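Ileal bile acid-binding protein (PDB 3ELX) binds cholate and probably other bile acids, and perhaps fatty acids, as a cytoplasmic lipid carrier of the fatty-acid binding protein family. Local coordinates at residues G17-C22 / K34-K39. Sequence-based numbering, arbitrary orientation.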
ATOM      1  N   GLY A  17      -9.466   4.317  -9.290  1.00 14.07           N
ATOM      2  CA  GLY A  17     -10.221   4.647  -8.081  1.00 14.07           C
ATOM      3  C   GLY A  17      -9.566   5.609  -7.105  1.00 14.06           C
ATOM      4  O   GLY A  17     -10.032   5.757  -5.972  1.00 13.63           O
ATOM      5  N   TYR A  18      -8.497   6.269  -7.536  1.00 14.66           N
ATOM      6  CA  TYR A  18      -7.722   7.157  -6.671  1.00 15.27           C
ATOM      7  C   TYR A  18      -8.575   8.258  -6.026  1.00 15.51           C
ATOM      8  O   TYR A  18      -8.544   8.445  -4.806  1.00 15.21           O
ATOM      9  CB  TYR A  18      -6.552   7.747  -7.473  1.00 16.21           C
ATOM     10  CG  TYR A  18      -5.820   8.900  -6.828  1.00 17.04           C
ATOM     11  CD1 TYR A  18      -4.858   8.683  -5.840  1.00 18.50           C
ATOM     12  CD2 TYR A  18      -6.058  10.206  -7.247  1.00 18.14           C
ATOM     13  CE1 TYR A  18      -4.173   9.755  -5.268  1.00 18.23           C
ATOM     14  CE2 TYR A  18      -5.383  11.275  -6.688  1.00 18.82           C
ATOM     15  CZ  TYR A  18      -4.449  11.045  -5.702  1.00 18.41           C
ATOM     16  OH  TYR A  18      -3.785  12.121  -5.159  1.00 20.03           O
ATOM     17  N   GLU A  19      -9.345   8.972  -6.836  1.00 15.19           N
ATOM     18  CA  GLU A  19     -10.129  10.091  -6.314  1.00 15.92           C
ATOM     19  C   GLU A  19     -11.275   9.679  -5.375  1.00 15.64           C
ATOM     20  O   GLU A  19     -11.352  10.203  -4.268  1.00 16.17           O
ATOM     21  CB  GLU A  19     -10.578  11.027  -7.436  1.00 16.30           C
ATOM     22  CG  GLU A  19      -9.381  11.609  -8.167  1.00 19.31           C
ATOM     23  CD  GLU A  19      -9.713  12.722  -9.130  1.00 22.87           C
ATOM     24  OE1 GLU A  19     -10.839  13.281  -9.068  1.00 25.07           O
ATOM     25  OE2 GLU A  19      -8.818  13.045  -9.951  1.00 25.52           O
ATOM     26  N   PRO A  20     -12.150   8.739  -5.795  1.00 15.67           N
ATOM     27  CA  PRO A  20     -13.192   8.315  -4.851  1.00 15.27           C
ATOM     28  C   PRO A  20     -12.654   7.704  -3.554  1.00 15.07           C
ATOM     29  O   PRO A  20     -13.231   7.936  -2.491  1.00 15.04           O
ATOM     30  CB  PRO A  20     -13.988   7.269  -5.643  1.00 15.23           C
ATOM     31  CG  PRO A  20     -13.695   7.558  -7.066  1.00 15.87           C
ATOM     32  CD  PRO A  20     -12.284   8.053  -7.093  1.00 15.65           C
ATOM     33  N   PHE A  21     -11.561   6.942  -3.634  1.00 14.78           N
ATOM     34  CA  PHE A  21     -10.985   6.329  -2.439  1.00 14.68           C
ATOM     35  C   PHE A  21     -10.450   7.403  -1.492  1.00 15.44           C
ATOM     36  O   PHE A  21     -10.747   7.386  -0.303  1.00 15.26           O
ATOM     37  CB  PHE A  21      -9.879   5.324  -2.788  1.00 14.55           C
ATOM     38  CG  PHE A  21      -9.189   4.750  -1.578  1.00 13.60           C
ATOM     39  CD1 PHE A  21      -9.724   3.655  -0.906  1.00 13.79           C
ATOM     40  CD2 PHE A  21      -8.009   5.317  -1.098  1.00 12.71           C
ATOM     41  CE1 PHE A  21      -9.091   3.140   0.220  1.00 14.08           C
ATOM     42  CE2 PHE A  21      -7.372   4.802   0.030  1.00 13.53           C
ATOM     43  CZ  PHE A  21      -7.919   3.713   0.687  1.00 13.29           C
ATOM     44  N   CYS A  22      -9.674   8.340  -2.031  1.00 16.31           N
ATOM     45  CA  CYS A  22      -9.080   9.388  -1.209  1.00 17.85           C
ATOM     46  C   CYS A  22     -10.160  10.273  -0.585  1.00 18.24           C
ATOM     47  O   CYS A  22     -10.052  10.666   0.577  1.00 18.61           O
ATOM     48  CB  CYS A  22      -8.092  10.220  -2.019  1.00 18.02           C
ATOM     49  SG  CYS A  22      -6.549   9.378  -2.396  1.00 20.45           S
ATOM     50  N   LYS A  34      -3.151  17.554  -6.286  1.00 26.58           N
ATOM     51  CA  LYS A  34      -1.708  17.732  -6.456  1.00 26.72           C
ATOM     52  C   LYS A  34      -0.967  16.418  -6.653  1.00 26.41           C
ATOM     53  O   LYS A  34       0.088  16.389  -7.292  1.00 26.72           O
ATOM     54  CB  LYS A  34      -1.092  18.542  -5.306  1.00 26.95           C
ATOM     55  CG  LYS A  34      -1.059  20.048  -5.574  1.00 27.82           C
ATOM     56  CD  LYS A  34      -2.398  20.691  -5.257  1.00 29.68           C
ATOM     57  CE  LYS A  34      -2.906  21.555  -6.395  1.00 30.23           C
ATOM     58  NZ  LYS A  34      -4.375  21.780  -6.258  1.00 29.98           N
ATOM     59  N   GLY A  35      -1.532  15.336  -6.120  1.00 26.04           N
ATOM     60  CA  GLY A  35      -0.899  14.023  -6.189  1.00 25.16           C
ATOM     61  C   GLY A  35      -1.433  13.078  -7.248  1.00 24.65           C
ATOM     62  O   GLY A  35      -1.029  11.918  -7.295  1.00 24.43           O
ATOM     63  N   ARG A  36      -2.322  13.566  -8.113  1.00 24.39           N
ATOM     64  CA  ARG A  36      -3.038  12.679  -9.046  1.00 23.99           C
ATOM     65  C   ARG A  36      -2.163  12.044 -10.142  1.00 23.24           C
ATOM     66  O   ARG A  36      -2.498  10.976 -10.658  1.00 23.65           O
ATOM     67  CB  ARG A  36      -4.292  13.361  -9.628  1.00 24.20           C
ATOM     68  CG  ARG A  36      -4.036  14.421 -10.689  1.00 25.31           C
ATOM     69  CD  ARG A  36      -5.290  14.657 -11.537  1.00 27.28           C
ATOM     70  NE  ARG A  36      -6.370  15.299 -10.784  1.00 28.99           N
ATOM     71  CZ  ARG A  36      -6.700  16.585 -10.879  1.00 29.84           C
ATOM     72  NH1 ARG A  36      -6.044  17.394 -11.704  1.00 30.23           N
ATOM     73  NH2 ARG A  36      -7.697  17.065 -10.150  1.00 30.03           N
ATOM     74  N   ASP A  37      -1.050  12.690 -10.483  1.00 21.97           N
ATOM     75  CA  ASP A  37      -0.138  12.150 -11.497  1.00 20.89           C
ATOM     76  C   ASP A  37       1.192  11.652 -10.912  1.00 19.41           C
ATOM     77  O   ASP A  37       2.077  11.217 -11.648  1.00 19.23           O
ATOM     78  CB  ASP A  37       0.111  13.185 -12.601  1.00 21.49           C
ATOM     79  CG  ASP A  37      -1.170  13.593 -13.334  1.00 22.83           C
ATOM     80  OD1 ASP A  37      -1.216  14.743 -13.805  1.00 25.00           O
ATOM     81  OD2 ASP A  37      -2.116  12.775 -13.441  1.00 24.43           O
ATOM     82  N   PHE A  38       1.322  11.706  -9.591  1.00 17.67           N
ATOM     83  CA  PHE A  38       2.537  11.242  -8.916  1.00 16.16           C
ATOM     84  C   PHE A  38       2.627   9.724  -9.046  1.00 15.87           C
ATOM     85  O   PHE A  38       1.624   9.025  -8.910  1.00 16.27           O
ATOM     86  CB  PHE A  38       2.508  11.666  -7.441  1.00 15.80           C
ATOM     87  CG  PHE A  38       3.782  11.365  -6.669  1.00 13.94           C
ATOM     88  CD1 PHE A  38       4.886  12.217  -6.752  1.00 14.99           C
ATOM     89  CD2 PHE A  38       3.861  10.252  -5.840  1.00 14.03           C
ATOM     90  CE1 PHE A  38       6.055  11.958  -6.027  1.00 13.89           C
ATOM     91  CE2 PHE A  38       5.034   9.975  -5.115  1.00 13.08           C
ATOM     92  CZ  PHE A  38       6.128  10.827  -5.207  1.00 14.72           C
ATOM     93  N   LYS A  39       3.827   9.221  -9.321  1.00 15.20           N
ATOM     94  CA  LYS A  39       4.039   7.778  -9.407  1.00 14.97           C
ATOM     95  C   LYS A  39       4.760   7.309  -8.147  1.00 14.42           C
ATOM     96  O   LYS A  39       5.945   7.578  -7.959  1.00 15.16           O
ATOM     97  CB  LYS A  39       4.831   7.411 -10.668  1.00 15.37           C
ATOM     98  CG  LYS A  39       4.149   7.840 -11.951  1.00 17.94           C
ATOM     99  CD  LYS A  39       4.779   7.216 -13.189  1.00 21.87           C
ATOM    100  CE  LYS A  39       5.852   8.087 -13.780  1.00 24.10           C
ATOM    101  NZ  LYS A  39       5.357   9.417 -14.253  1.00 24.64           N
TER
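The Y18 ring meets G35 O and R36 CA obliquely. Its CE2 rests against R36 CA at 3.6 Å and R36 CB at 3.8 Å. This is the helix-turn-helix lid of the fatty-acid binding protein beta-barrel. Helix 18-24 here touches the loop that leaves helix 29-34 for strand 41-47. Y18 holds CG anti to its own backbone N (chi1 168°), which sends the phenol toward this loop. Y18 OH ends 3.3 Å from G35 C and hydrogen-bonds to I32 O, in the last turn of helix 29-34. It therefore ties one lid helix to the end of the other. The Y18 side chain also touches L127 of strand 124-133. A leucine in place of Y18 would probably leave I32 O without this hydroxyl partner and open a gap beside G35. The loop makes a type I turn from G35 to F38, with F38 N bonded to G35 O. On the solvent side, the carboxylate of E19 and the guanidinium of R36 are tilted 31° apart. Their salt bridge includes one weak hydrogen bond, R36 NE to E19 OE2, 3.4 Å long and bent to 145° at the hydrogen.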